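PDB 6F2P: paenibacillus xanthan lyase from Paenibacillus, which cleaves the polysaccharide xanthan, probably by the beta-elimination typical of polysaccharide lyase family 8. Local coordinates for residues Phe270-Asn275 / Tyr413-Asp418; Val322-Leu327 / Thr356-Leu361; Glu360-Lys365 / Gln375-Phe380; Ile397-Asn402 / Leu583-Ser588. All coordinates share one frame; numbering follows the deposited sequence.

Contacts 1, 2 and 3 cluster where the alpha-helical part of the chain meets the beta part. Their centres lie 10 to 14 Å apart. Contact 1 sets the hairpin 271-272/275-276 beside edge strand 411-415 of a four-stranded antiparallel sheet, and contact 3 pairs the opposite edge strand, 363-367, with strand 372-377. Contact 2 lays the loop leading into 363-367 on helix 312-328; its segment overlaps that of contact 3 at Glu360 and Leu361. Both fall between the two segments of contact 1 along the chain. Contact 4 ties two super-sandwich loops about 25 Å from contact 1, centre to centre; 397-402 precedes 413-418 and 583-588 follows it. Contacts 1 and 2 thus join helical and beta parts.

Contact 1 of 4, residues Phe270-Asn275 / Tyr413-Asp418; sequences FIYKGN and YLYNTD
Tyr272 and Tyr415 make the tight part of this contact. Tyr415 CB sits over one face of the Tyr272 ring, 3.4 Å from Tyr272 CD2, as a CH-pi contact. The two side chains slide past each other in opposite directions. Their rings are oblique, with planes at 40°. Tyr272 CG points opposite its own backbone N (chi1 -162°), which carries the ring toward strand 411-415. Asn416 O lies at the edge of that ring, 3.8 Å from Tyr272 CE2. An alanine in place of Tyr272 would probably leave a gap beside Tyr415 CB and take away the ring face that Tyr415 CB packs on.

The other side is looser. Tyr272 to Asn275 form the type I' turn of the small hairpin 271-272/275-276. From it, the extended Lys273 side chain reaches Thr417, with Lys273 NZ 3.8 Å from Thr417 CG2. Thr417 OG1 bonds to Pro555 O instead. One water donates to Asn416 O at 2.8 Å and takes a weak bond from Asn275 ND2. Between these segments of the helical and super-sandwich regions, the join therefore rests on aromatic shape fit and one water bridge rather than on direct polar bonds.

Contact 2 of 4, residues Val322-Leu327 / Thr356-Leu361; sequences VKYWLL and TSRGEL
Helix 312-328, in the alpha-helical part of the enzyme, offers Tyr324 as a platform for the loop around Gly359. Gly359 O stands 3.4 Å above the plane of the Tyr324 ring, over its centre. Ser357 OG comes to the ring edge, 3.2 Å from Tyr324 CD1. Farther round, Arg358 NH2 approaches Tyr324 CE2 obliquely at 3.3 Å, with ring and guanidinium planes 41° apart.

The bend of the Arg358 chain at chi3 (72°) folds the guanidinium back onto its own loop. Arg358 NE donates to Gly359 O at 2.7 Å, close to the guanidinium plane, and NH2 adds a weak bond to the same oxygen. This fixes the carbonyl that lies over Tyr324. Leu361 CB covers one guanidinium face, and Arg358 NH1 makes a salt bridge with Glu268.

The loop links helix 340-351 to edge strand 363-367, so this is a seam where the helical part passes into the first sheet of the beta part. A water bridges the two sides there, accepting from Trp325 NE1 at 2.9 Å and from Arg358 NH2 at 3.2 Å. Lys323, which is buried, runs past Ser357 N and bonds through NZ to Val355 O. At the more exposed end, Leu327 CD1 touches Ser357 CB at 4.0 Å.

Contact 3 of 4, residues Glu360-Lys365 / Gln375-Phe380; sequences ELVKYK and QLRPGF
Tyr364 and Gln375 cross at about a right angle, with ring and amide planes 73° apart. Gln375 CB lies at the edge of the Tyr364 ring, 3.9 Å from Tyr364 CD1. The bend at chi2 (66°) brings Gln375 OE1 back to 3.6 Å from Tyr364 CB. The amide nitrogen, Gln375 NE2, bonds to Gln465 O. Leu361 and Leu376 meet at a slant, Leu361 CD2 lying 3.8 Å from Leu376 CD1. The branches of Val362 divide their work. Val362 CG1 lies over one face of the Arg377 guanidinium, 3.6 Å from Arg377 NH1, and CG2 packs against the Pro378 ring. Arg377 NE is held by the backbone oxygen of Asp490, a calcium ligand, while NH1 bonds to Gln465 OE1.

The frame for these side chains is an antiparallel beta hairpin, strands 363-367 and 372-377, at one edge of the four-stranded sheet. Lys363 and Leu376 form a hydrogen-bonded pair, with Lys363 N to Leu376 O and Leu376 N to Lys363 O both 2.9 Å. Tyr364 and Gln375 are the next, non-hydrogen-bonded pair.

A type II turn from Arg377 to Phe380 leads into strand 380-385, with Pro378 and Gly379 at its corners. The Glu360 side chain reaches across to this turn. Gly379 N donates to Glu360 OE1 at 2.9 Å (160° at the hydrogen), meeting the oxygen from above the carboxylate plane. Glu360 OE2 rests against Pro378 CB.

Contact 4 of 4, residues Ile397-Asn402 / Leu583-Ser588; sequences INAENN and LNSSAS
Ala399 O draws three partners, one of them a sound hydrogen bond. Ser585 N donates to it at 2.9 Å, nearly along the C=O axis. Asn402 ND2 adds a weak bond from its own loop, and Asn584 CA makes a CA-H...O contact with Ala399 O at 3.4 Å. The type I' turn from Ile397 to Glu400 presents this oxygen to the second loop. A further backbone bond runs from Asn402 N to Leu583 O, 2.8 Å and almost straight (171°).

The Glu400 and Asn584 side chains lie alongside each other, pointing the same way. Their carboxylate and amide planes are 57° apart. Asn584 ND2 donates to the anti lone pair of Glu400 OE2 at 2.8 Å, close to the amide plane. The other end of this amide closes an Asx turn. Asn584 OD1 accepts from Ser586 N at 3.1 Å, in the carbonyl plane, and from Ser586 OG at 2.9 Å. An alanine here would take away the amide; Glu400 OE2 would probably then depend on Arg287, and the turn at Ser586 is likely to be less firmly set.

Glu400 also makes salt bridges to Arg283 and Arg287, and Ser286 OG accepts from Asn401 N. The contact thus ties the loop between strands 380-385 and 411-415 to the one between 566-578 and 595-607, next to the segment leading into helix 292-307.

Contact 1 of 4, residues Phe270-Asn275 / Tyr413-Asp418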
loop_
_atom_site.group_PDB
_atom_site.type_symbol
_atom_site.label_atom_id
_atom_site.label_comp_id
_atom_site.label_asym_id
_atom_site.label_seq_id
_atom_site.Cartn_x
_atom_site.Cartn_y
_atom_site.Cartn_z
ATOM N N PHE A 270 12.474 5.794 8.584
ATOM C CA PHE A 270 11.646 6.755 9.298
ATOM C C PHE A 270 12.418 7.589 10.293
ATOM O O PHE A 270 11.828 8.397 11.016
ATOM C CB PHE A 270 10.470 6.065 9.992
ATOM C CG PHE A 270 9.488 5.461 9.039
ATOM C CD1 PHE A 270 8.718 6.269 8.219
ATOM C CD2 PHE A 270 9.342 4.086 8.953
ATOM C CE1 PHE A 270 7.813 5.715 7.335
ATOM C CE2 PHE A 270 8.443 3.531 8.080
ATOM C CZ PHE A 270 7.675 4.346 7.269
ATOM N N ILE A 271 13.732 7.401 10.343
ATOM C CA ILE A 271 14.556 8.280 11.159
ATOM C C ILE A 271 15.316 9.219 10.263
ATOM O O ILE A 271 16.228 8.802 9.541
ATOM C CB ILE A 271 15.549 7.523 12.052
ATOM C CG1 ILE A 271 14.794 6.707 13.094
ATOM C CG2 ILE A 271 16.503 8.506 12.754
ATOM C CD1 ILE A 271 15.688 5.821 13.895
ATOM N N TYR A 272 14.921 10.486 10.285
ATOM C CA TYR A 272 15.643 11.474 9.518
ATOM C C TYR A 272 16.501 12.302 10.450
ATOM O O TYR A 272 15.989 13.112 11.216
ATOM C CB TYR A 272 14.704 12.359 8.701
ATOM C CG TYR A 272 15.444 13.078 7.607
ATOM C CD1 TYR A 272 15.732 12.439 6.405
ATOM C CD2 TYR A 272 15.898 14.376 7.787
ATOM C CE1 TYR A 272 16.426 13.080 5.408
ATOM C CE2 TYR A 272 16.595 15.032 6.789
ATOM C CZ TYR A 272 16.859 14.379 5.603
ATOM O OH TYR A 272 17.555 15.032 4.611
ATOM N N LYS A 273 17.807 12.066 10.395
ATOM C CA LYS A 273 18.768 12.819 11.193
ATOM C C LYS A 273 18.346 12.999 12.656
ATOM O O LYS A 273 18.426 14.095 13.214
ATOM C CB LYS A 273 19.055 14.161 10.522
ATOM C CG LYS A 273 19.628 14.003 9.119
ATOM C CD LYS A 273 19.914 15.345 8.478
ATOM C CE LYS A 273 20.604 15.166 7.144
ATOM N NZ LYS A 273 21.018 16.475 6.562
ATOM N N GLY A 274 17.875 11.913 13.259
ATOM C CA GLY A 274 17.547 11.906 14.673
ATOM C C GLY A 274 16.084 12.155 14.963
ATOM O O GLY A 274 15.671 12.189 16.123
ATOM N N ASN A 275 15.303 12.337 13.906
ATOM C CA ASN A 275 13.877 12.596 14.028
ATOM C C ASN A 275 13.053 11.411 13.546
ATOM O O ASN A 275 13.121 11.033 12.378
ATOM C CB ASN A 275 13.508 13.836 13.216
ATOM C CG ASN A 275 14.172 15.085 13.735
ATOM O OD1 ASN A 275 14.222 15.316 14.944
ATOM N ND2 ASN A 275 14.694 15.898 12.831
ATOM N N TYR A 413 5.325 15.894 4.708
ATOM C CA TYR A 413 6.372 16.329 5.624
ATOM C C TYR A 413 7.670 16.492 4.856
ATOM O O TYR A 413 8.099 15.567 4.168
ATOM C CB TYR A 413 6.604 15.290 6.719
ATOM C CG TYR A 413 5.481 15.112 7.714
ATOM C CD1 TYR A 413 4.366 14.345 7.402
ATOM C CD2 TYR A 413 5.558 15.675 8.991
ATOM C CE1 TYR A 413 3.345 14.156 8.320
ATOM C CE2 TYR A 413 4.540 15.487 9.923
ATOM C CZ TYR A 413 3.441 14.726 9.576
ATOM O OH TYR A 413 2.422 14.534 10.479
ATOM N N LEU A 414 8.302 17.657 4.972
ATOM C CA LEU A 414 9.594 17.878 4.323
ATOM C C LEU A 414 10.707 18.003 5.352
ATOM O O LEU A 414 10.685 18.894 6.202
ATOM C CB LEU A 414 9.555 19.114 3.437
ATOM C CG LEU A 414 10.854 19.423 2.694
ATOM C CD1 LEU A 414 11.171 18.357 1.635
ATOM C CD2 LEU A 414 10.747 20.791 2.055
ATOM N N TYR A 415 11.673 17.090 5.277
ATOM C CA TYR A 415 12.751 17.023 6.255
ATOM C C TYR A 415 14.043 17.538 5.655
ATOM O O TYR A 415 14.410 17.156 4.546
ATOM C CB TYR A 415 12.933 15.587 6.740
ATOM C CG TYR A 415 11.772 15.086 7.568
ATOM C CD1 TYR A 415 11.722 15.319 8.938
ATOM C CD2 TYR A 415 10.720 14.392 6.982
ATOM C CE1 TYR A 415 10.658 14.874 9.703
ATOM C CE2 TYR A 415 9.651 13.944 7.736
ATOM C CZ TYR A 415 9.626 14.190 9.099
ATOM O OH TYR A 415 8.570 13.755 9.867
ATOM N N ASN A 416 14.724 18.417 6.381
ATOM C CA ASN A 416 16.027 18.903 5.943
ATOM C C ASN A 416 16.955 19.185 7.119
ATOM O O ASN A 416 16.847 18.527 8.147
ATOM C CB ASN A 416 15.899 20.110 5.009
ATOM C CG ASN A 416 15.052 21.218 5.591
ATOM O OD1 ASN A 416 15.008 21.417 6.801
ATOM N ND2 ASN A 416 14.372 21.952 4.723
ATOM N N THR A 417 17.860 20.151 6.978
ATOM C CA THR A 417 18.845 20.395 8.029
ATOM C C THR A 417 18.243 21.123 9.240
ATOM O O THR A 417 18.837 21.167 10.324
ATOM C CB THR A 417 20.093 21.137 7.502
ATOM O OG1 THR A 417 19.691 22.296 6.770
ATOM C CG2 THR A 417 20.886 20.238 6.585
ATOM N N ASP A 418 17.052 21.678 9.056
ATOM C CA ASP A 418 16.331 22.289 10.159
ATOM C C ASP A 418 15.787 21.180 11.047
ATOM O O ASP A 418 14.593 20.879 11.015
ATOM C CB ASP A 418 15.191 23.161 9.629
ATOM C CG ASP A 418 14.483 23.924 10.725
ATOM O OD1 ASP A 418 14.981 23.930 11.864
ATOM O OD2 ASP A 418 13.427 24.520 10.445
HETATM O O HOH W 1 15.243 16.997 9.831
#

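Contact 2 of 4, residues Val322-Leu327 / Thr356-Leu361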
loop_
_atom_site.group_PDB
_atom_site.type_symbol
_atom_site.label_atom_id
_atom_site.label_comp_id
_atom_site.label_asym_id
_atom_site.label_seq_id
_atom_site.Cartn_x
_atom_site.Cartn_y
_atom_site.Cartn_z
ATOM N N VAL A 322 23.563 4.292 13.558
ATOM C CA VAL A 322 23.495 4.940 14.862
ATOM C C VAL A 322 24.617 5.967 15.038
ATOM O O VAL A 322 24.385 7.061 15.560
ATOM C CB VAL A 322 23.490 3.914 16.018
ATOM C CG1 VAL A 322 23.690 4.591 17.373
ATOM C CG2 VAL A 322 22.191 3.153 16.018
ATOM N N LYS A 323 25.823 5.636 14.586
ATOM C CA LYS A 323 26.921 6.592 14.674
ATOM C C LYS A 323 26.583 7.872 13.927
ATOM O O LYS A 323 26.732 8.967 14.474
ATOM C CB LYS A 323 28.230 6.010 14.137
ATOM C CG LYS A 323 29.433 6.926 14.362
ATOM C CD LYS A 323 30.743 6.161 14.322
ATOM C CE LYS A 323 31.906 7.049 14.747
ATOM N NZ LYS A 323 33.199 6.306 14.838
ATOM N N TYR A 324 26.126 7.715 12.686
ATOM C CA TYR A 324 25.680 8.823 11.842
ATOM C C TYR A 324 24.741 9.752 12.590
ATOM O O TYR A 324 24.961 10.963 12.634
ATOM C CB TYR A 324 24.973 8.286 10.590
ATOM C CG TYR A 324 24.408 9.353 9.667
ATOM C CD1 TYR A 324 25.248 10.217 8.973
ATOM C CD2 TYR A 324 23.040 9.483 9.474
ATOM C CE1 TYR A 324 24.741 11.190 8.119
ATOM C CE2 TYR A 324 22.521 10.454 8.621
ATOM C CZ TYR A 324 23.379 11.302 7.944
ATOM O OH TYR A 324 22.887 12.275 7.094
ATOM N N TRP A 325 23.704 9.173 13.188
ATOM C CA TRP A 325 22.714 9.951 13.914
ATOM C C TRP A 325 23.270 10.601 15.182
ATOM O O TRP A 325 22.837 11.688 15.570
ATOM C CB TRP A 325 21.512 9.078 14.271
ATOM C CG TRP A 325 20.731 8.595 13.082
ATOM C CD1 TRP A 325 20.477 9.282 11.922
ATOM C CD2 TRP A 325 20.100 7.312 12.936
ATOM N NE1 TRP A 325 19.722 8.504 11.070
ATOM C CE2 TRP A 325 19.482 7.292 11.668
ATOM C CE3 TRP A 325 20.000 6.179 13.754
ATOM C CZ2 TRP A 325 18.772 6.185 11.205
ATOM C CZ3 TRP A 325 19.300 5.081 13.293
ATOM C CH2 TRP A 325 18.693 5.090 12.032
ATOM N N LEU A 326 24.214 9.937 15.842
ATOM C CA LEU A 326 24.758 10.459 17.097
ATOM C C LEU A 326 25.660 11.645 16.821
ATOM O O LEU A 326 25.678 12.611 17.578
ATOM C CB LEU A 326 25.537 9.386 17.845
ATOM C CG LEU A 326 24.718 8.318 18.559
ATOM C CD1 LEU A 326 25.617 7.180 19.020
ATOM C CD2 LEU A 326 24.000 8.944 19.736
ATOM N N LEU A 327 26.402 11.566 15.721
ATOM C CA LEU A 327 27.286 12.646 15.296
ATOM C C LEU A 327 26.494 13.901 14.922
ATOM O O LEU A 327 26.994 15.025 15.018
ATOM C CB LEU A 327 28.134 12.181 14.106
ATOM C CG LEU A 327 29.166 11.100 14.429
ATOM C CD1 LEU A 327 29.676 10.468 13.161
ATOM C CD2 LEU A 327 30.316 11.685 15.231
ATOM N N THR A 356 32.699 3.538 10.780
ATOM C CA THR A 356 32.495 4.775 10.043
ATOM C C THR A 356 31.003 5.111 9.979
ATOM O O THR A 356 30.162 4.215 9.868
ATOM C CB THR A 356 33.078 4.686 8.608
ATOM O OG1 THR A 356 32.449 3.614 7.895
ATOM C CG2 THR A 356 34.577 4.435 8.648
ATOM N N SER A 357 30.685 6.399 10.072
ATOM C CA SER A 357 29.330 6.896 9.828
ATOM C C SER A 357 28.713 6.316 8.545
ATOM O O SER A 357 29.393 6.187 7.531
ATOM C CB SER A 357 29.362 8.428 9.752
ATOM O OG SER A 357 28.149 8.950 9.251
ATOM N N ARG A 358 27.432 5.955 8.592
ATOM C CA ARG A 358 26.744 5.412 7.416
ATOM C C ARG A 358 26.622 6.444 6.304
ATOM O O ARG A 358 26.700 6.126 5.115
ATOM C CB ARG A 358 25.339 4.934 7.780
ATOM C CG ARG A 358 24.495 4.522 6.570
ATOM C CD ARG A 358 23.014 4.680 6.829
ATOM N NE ARG A 358 22.603 6.081 6.859
ATOM C CZ ARG A 358 21.388 6.493 7.215
ATOM N NH1 ARG A 358 20.467 5.611 7.575
ATOM N NH2 ARG A 358 21.091 7.785 7.208
ATOM N N GLY A 359 26.405 7.688 6.701
ATOM C CA GLY A 359 26.202 8.748 5.744
ATOM C C GLY A 359 24.734 8.942 5.441
ATOM O O GLY A 359 23.869 8.288 6.026
ATOM N N GLU A 360 24.461 9.857 4.521
ATOM C CA GLU A 360 23.109 10.115 4.059
ATOM C C GLU A 360 22.530 8.869 3.379
ATOM O O GLU A 360 23.198 8.230 2.562
ATOM C CB GLU A 360 23.140 11.279 3.074
ATOM C CG GLU A 360 21.815 11.935 2.817
ATOM C CD GLU A 360 21.987 13.282 2.146
ATOM O OE1 GLU A 360 21.342 14.259 2.599
ATOM O OE2 GLU A 360 22.778 13.355 1.176
ATOM N N LEU A 361 21.296 8.523 3.735
ATOM C CA LEU A 361 20.586 7.421 3.101
ATOM C C LEU A 361 19.751 7.955 1.939
ATOM O O LEU A 361 19.067 8.972 2.066
ATOM C CB LEU A 361 19.694 6.700 4.122
ATOM C CG LEU A 361 18.879 5.484 3.663
ATOM C CD1 LEU A 361 19.785 4.321 3.265
ATOM C CD2 LEU A 361 17.881 5.049 4.732
HETATM O O HOH W 2 19.011 9.827 8.594
#

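Contact 3 of 4, residues Glu360-Lys365 / Gln375-Phe380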
loop_
_atom_site.group_PDB
_atom_site.type_symbol
_atom_site.label_atom_id
_atom_site.label_comp_id
_atom_site.label_asym_id
_atom_site.label_seq_id
_atom_site.Cartn_x
_atom_site.Cartn_y
_atom_site.Cartn_z
ATOM N N GLU A 360 24.461 9.857 4.521
ATOM C CA GLU A 360 23.109 10.115 4.059
ATOM C C GLU A 360 22.530 8.869 3.379
ATOM O O GLU A 360 23.198 8.230 2.562
ATOM C CB GLU A 360 23.140 11.279 3.074
ATOM C CG GLU A 360 21.815 11.935 2.817
ATOM C CD GLU A 360 21.987 13.282 2.146
ATOM O OE1 GLU A 360 21.342 14.259 2.599
ATOM O OE2 GLU A 360 22.778 13.355 1.176
ATOM N N LEU A 361 21.296 8.523 3.735
ATOM C CA LEU A 361 20.586 7.421 3.101
ATOM C C LEU A 361 19.751 7.955 1.939
ATOM O O LEU A 361 19.067 8.972 2.066
ATOM C CB LEU A 361 19.694 6.700 4.122
ATOM C CG LEU A 361 18.879 5.484 3.663
ATOM C CD1 LEU A 361 19.785 4.321 3.265
ATOM C CD2 LEU A 361 17.881 5.049 4.732
ATOM N N VAL A 362 19.817 7.270 0.803
ATOM C CA VAL A 362 19.080 7.679 -0.388
ATOM C C VAL A 362 18.250 6.518 -0.917
ATOM O O VAL A 362 18.811 5.518 -1.353
ATOM C CB VAL A 362 20.031 8.137 -1.513
ATOM C CG1 VAL A 362 19.252 8.396 -2.803
ATOM C CG2 VAL A 362 20.802 9.373 -1.085
ATOM N N LYS A 363 16.925 6.648 -0.861
ATOM C CA LYS A 363 16.022 5.612 -1.369
ATOM C C LYS A 363 14.579 6.084 -1.331
ATOM O O LYS A 363 14.231 6.967 -0.557
ATOM C CB LYS A 363 16.141 4.299 -0.576
ATOM C CG LYS A 363 15.626 4.375 0.861
ATOM C CD LYS A 363 15.442 2.992 1.486
ATOM C CE LYS A 363 16.771 2.294 1.735
ATOM N NZ LYS A 363 16.566 0.901 2.215
ATOM N N TYR A 364 13.750 5.494 -2.185
ATOM C CA TYR A 364 12.307 5.682 -2.117
ATOM C C TYR A 364 11.688 4.397 -1.587
ATOM O O TYR A 364 12.202 3.304 -1.858
ATOM C CB TYR A 364 11.728 6.010 -3.495
ATOM C CG TYR A 364 10.223 6.177 -3.476
ATOM C CD1 TYR A 364 9.647 7.391 -3.119
ATOM C CD2 TYR A 364 9.378 5.118 -3.797
ATOM C CE1 TYR A 364 8.274 7.551 -3.082
ATOM C CE2 TYR A 364 8.008 5.265 -3.760
ATOM C CZ TYR A 364 7.462 6.487 -3.401
ATOM O OH TYR A 364 6.098 6.658 -3.371
ATOM N N LYS A 365 10.598 4.513 -0.829
ATOM C CA LYS A 365 9.955 3.324 -0.278
ATOM C C LYS A 365 8.456 3.504 -0.079
ATOM O O LYS A 365 8.024 4.409 0.637
ATOM C CB LYS A 365 10.634 2.902 1.030
ATOM C CG LYS A 365 10.255 1.503 1.516
ATOM C CD LYS A 365 11.198 1.011 2.605
ATOM C CE LYS A 365 10.802 -0.368 3.120
ATOM N NZ LYS A 365 10.828 -1.394 2.034
ATOM N N GLN A 375 10.335 9.500 0.588
ATOM C CA GLN A 375 11.344 9.803 -0.407
ATOM C C GLN A 375 12.575 10.380 0.282
ATOM O O GLN A 375 12.510 11.422 0.933
ATOM C CB GLN A 375 10.807 10.778 -1.455
ATOM C CG GLN A 375 11.859 11.291 -2.420
ATOM C CD GLN A 375 12.418 10.204 -3.325
ATOM O OE1 GLN A 375 13.098 9.277 -2.874
ATOM N NE2 GLN A 375 12.133 10.317 -4.618
ATOM N N LEU A 376 13.693 9.678 0.160
ATOM C CA LEU A 376 14.943 10.146 0.726
ATOM C C LEU A 376 15.933 10.419 -0.410
ATOM O O LEU A 376 16.325 9.509 -1.147
ATOM C CB LEU A 376 15.504 9.124 1.711
ATOM C CG LEU A 376 14.598 8.691 2.867
ATOM C CD1 LEU A 376 15.233 7.535 3.626
ATOM C CD2 LEU A 376 14.311 9.841 3.816
ATOM N N ARG A 377 16.308 11.687 -0.549
ATOM C CA ARG A 377 17.223 12.141 -1.578
ATOM C C ARG A 377 18.384 12.844 -0.902
ATOM O O ARG A 377 18.306 13.178 0.278
ATOM C CB ARG A 377 16.515 13.122 -2.510
ATOM C CG ARG A 377 15.336 12.525 -3.244
ATOM C CD ARG A 377 15.750 11.324 -4.045
ATOM N NE ARG A 377 16.861 11.633 -4.933
ATOM C CZ ARG A 377 17.515 10.725 -5.654
ATOM N NH1 ARG A 377 17.166 9.449 -5.580
ATOM N NH2 ARG A 377 18.522 11.092 -6.443
ATOM N N PRO A 378 19.480 13.057 -1.641
ATOM C CA PRO A 378 20.542 13.870 -1.046
ATOM C C PRO A 378 20.062 15.298 -0.786
ATOM O O PRO A 378 19.698 16.006 -1.721
ATOM C CB PRO A 378 21.645 13.843 -2.108
ATOM C CG PRO A 378 20.966 13.404 -3.379
ATOM C CD PRO A 378 19.866 12.496 -2.949
ATOM N N GLY A 379 20.049 15.702 0.481
ATOM C CA GLY A 379 19.647 17.044 0.852
ATOM C C GLY A 379 18.280 17.158 1.520
ATOM O O GLY A 379 18.009 18.137 2.220
ATOM N N PHE A 380 17.407 16.177 1.309
ATOM C CA PHE A 380 16.090 16.239 1.932
ATOM C C PHE A 380 15.404 14.886 2.111
ATOM O O PHE A 380 15.764 13.896 1.484
ATOM C CB PHE A 380 15.173 17.195 1.168
ATOM C CG PHE A 380 14.872 16.758 -0.243
ATOM C CD1 PHE A 380 15.747 17.057 -1.282
ATOM C CD2 PHE A 380 13.709 16.065 -0.533
ATOM C CE1 PHE A 380 15.472 16.671 -2.577
ATOM C CE2 PHE A 380 13.424 15.674 -1.830
ATOM C CZ PHE A 380 14.312 15.975 -2.857
HETATM O O HOH W 3 18.683 13.293 2.940
#

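Contact 4 of 4, residues Ile397-Asn402 / Leu583-Ser588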
loop_
_atom_site.group_PDB
_atom_site.type_symbol
_atom_site.label_atom_id
_atom_site.label_comp_id
_atom_site.label_asym_id
_atom_site.label_seq_id
_atom_site.Cartn_x
_atom_site.Cartn_y
_atom_site.Cartn_z
ATOM N N ILE A 397 -7.896 8.968 20.938
ATOM C CA ILE A 397 -8.590 8.350 22.065
ATOM C C ILE A 397 -8.058 8.937 23.358
ATOM O O ILE A 397 -6.975 9.529 23.370
ATOM C CB ILE A 397 -8.400 6.835 22.096
ATOM C CG1 ILE A 397 -6.914 6.489 22.183
ATOM C CG2 ILE A 397 -9.041 6.203 20.880
ATOM C CD1 ILE A 397 -6.631 5.018 22.003
ATOM N N ASN A 398 -8.826 8.777 24.436
ATOM C CA ASN A 398 -8.445 9.272 25.760
ATOM C C ASN A 398 -7.949 10.699 25.753
ATOM O O ASN A 398 -7.008 11.017 26.478
ATOM C CB ASN A 398 -7.355 8.401 26.394
ATOM C CG ASN A 398 -7.610 6.927 26.210
ATOM O OD1 ASN A 398 -8.747 6.458 26.339
ATOM N ND2 ASN A 398 -6.552 6.181 25.884
ATOM N N ALA A 399 -8.568 11.542 24.930
ATOM C CA ALA A 399 -8.266 12.972 24.903
ATOM C C ALA A 399 -6.839 13.222 24.474
ATOM O O ALA A 399 -6.210 14.193 24.911
ATOM C CB ALA A 399 -8.520 13.610 26.267
ATOM N N GLU A 400 -6.332 12.332 23.626
ATOM C CA GLU A 400 -5.023 12.507 23.012
ATOM C C GLU A 400 -5.174 12.800 21.523
ATOM O O GLU A 400 -6.134 12.344 20.885
ATOM C CB GLU A 400 -4.156 11.267 23.215
ATOM C CG GLU A 400 -3.852 10.951 24.665
ATOM C CD GLU A 400 -2.674 10.006 24.817
ATOM O OE1 GLU A 400 -2.878 8.774 24.753
ATOM O OE2 GLU A 400 -1.539 10.501 24.998
ATOM N N ASN A 401 -4.226 13.566 20.983
ATOM C CA ASN A 401 -4.219 13.908 19.563
ATOM C C ASN A 401 -5.535 14.566 19.144
ATOM O O ASN A 401 -6.127 14.205 18.125
ATOM C CB ASN A 401 -3.941 12.657 18.720
ATOM C CG ASN A 401 -3.465 12.986 17.322
ATOM O OD1 ASN A 401 -2.932 14.068 17.077
ATOM N ND2 ASN A 401 -3.653 12.052 16.392
ATOM N N ASN A 402 -5.989 15.529 19.942
ATOM C CA ASN A 402 -7.316 16.104 19.762
ATOM C C ASN A 402 -7.435 16.951 18.512
ATOM O O ASN A 402 -8.514 17.046 17.936
ATOM C CB ASN A 402 -7.735 16.925 20.981
ATOM C CG ASN A 402 -7.727 16.118 22.257
ATOM O OD1 ASN A 402 -8.003 14.921 22.257
ATOM N ND2 ASN A 402 -7.411 16.775 23.362
ATOM N N LEU A 583 -3.873 19.701 22.350
ATOM C CA LEU A 583 -3.659 18.458 21.618
ATOM C C LEU A 583 -3.860 17.253 22.515
ATOM O O LEU A 583 -4.352 16.205 22.066
ATOM C CB LEU A 583 -2.260 18.405 21.005
ATOM C CG LEU A 583 -1.966 19.341 19.836
ATOM C CD1 LEU A 583 -1.599 20.746 20.331
ATOM C CD2 LEU A 583 -0.859 18.756 18.976
ATOM N N ASN A 584 -3.484 17.408 23.784
ATOM C CA ASN A 584 -3.501 16.296 24.727
ATOM C C ASN A 584 -3.890 16.746 26.119
ATOM O O ASN A 584 -3.152 17.485 26.764
ATOM C CB ASN A 584 -2.127 15.617 24.775
ATOM C CG ASN A 584 -2.201 14.213 25.308
ATOM O OD1 ASN A 584 -2.972 13.928 26.221
ATOM N ND2 ASN A 584 -1.415 13.319 24.739
ATOM N N SER A 585 -5.045 16.296 26.585
ATOM C CA SER A 585 -5.510 16.690 27.906
ATOM C C SER A 585 -5.738 15.469 28.779
ATOM O O SER A 585 -6.472 15.525 29.761
ATOM C CB SER A 585 -6.778 17.540 27.815
ATOM O OG SER A 585 -7.804 16.870 27.104
ATOM N N SER A 586 -5.108 14.358 28.405
ATOM C CA SER A 586 -5.096 13.172 29.254
ATOM C C SER A 586 -4.337 13.499 30.533
ATOM O O SER A 586 -3.545 14.453 30.574
ATOM C CB SER A 586 -4.430 11.990 28.545
ATOM O OG SER A 586 -3.020 12.149 28.504
ATOM N N ALA A 587 -4.581 12.697 31.568
ATOM C CA ALA A 587 -4.010 12.935 32.894
ATOM C C ALA A 587 -2.483 12.918 32.871
ATOM O O ALA A 587 -1.829 13.721 33.539
ATOM C CB ALA A 587 -4.541 11.913 33.884
ATOM N N SER A 588 -1.918 12.005 32.088
ATOM C CA SER A 588 -0.473 11.853 32.031
ATOM C C SER A 588 0.200 12.987 31.283
ATOM O O SER A 588 1.338 13.331 31.574
ATOM C CB SER A 588 -0.099 10.525 31.371
ATOM O OG SER A 588 -0.643 9.434 32.086
HETATM O O HOH W 4 -7.591 18.861 24.992
#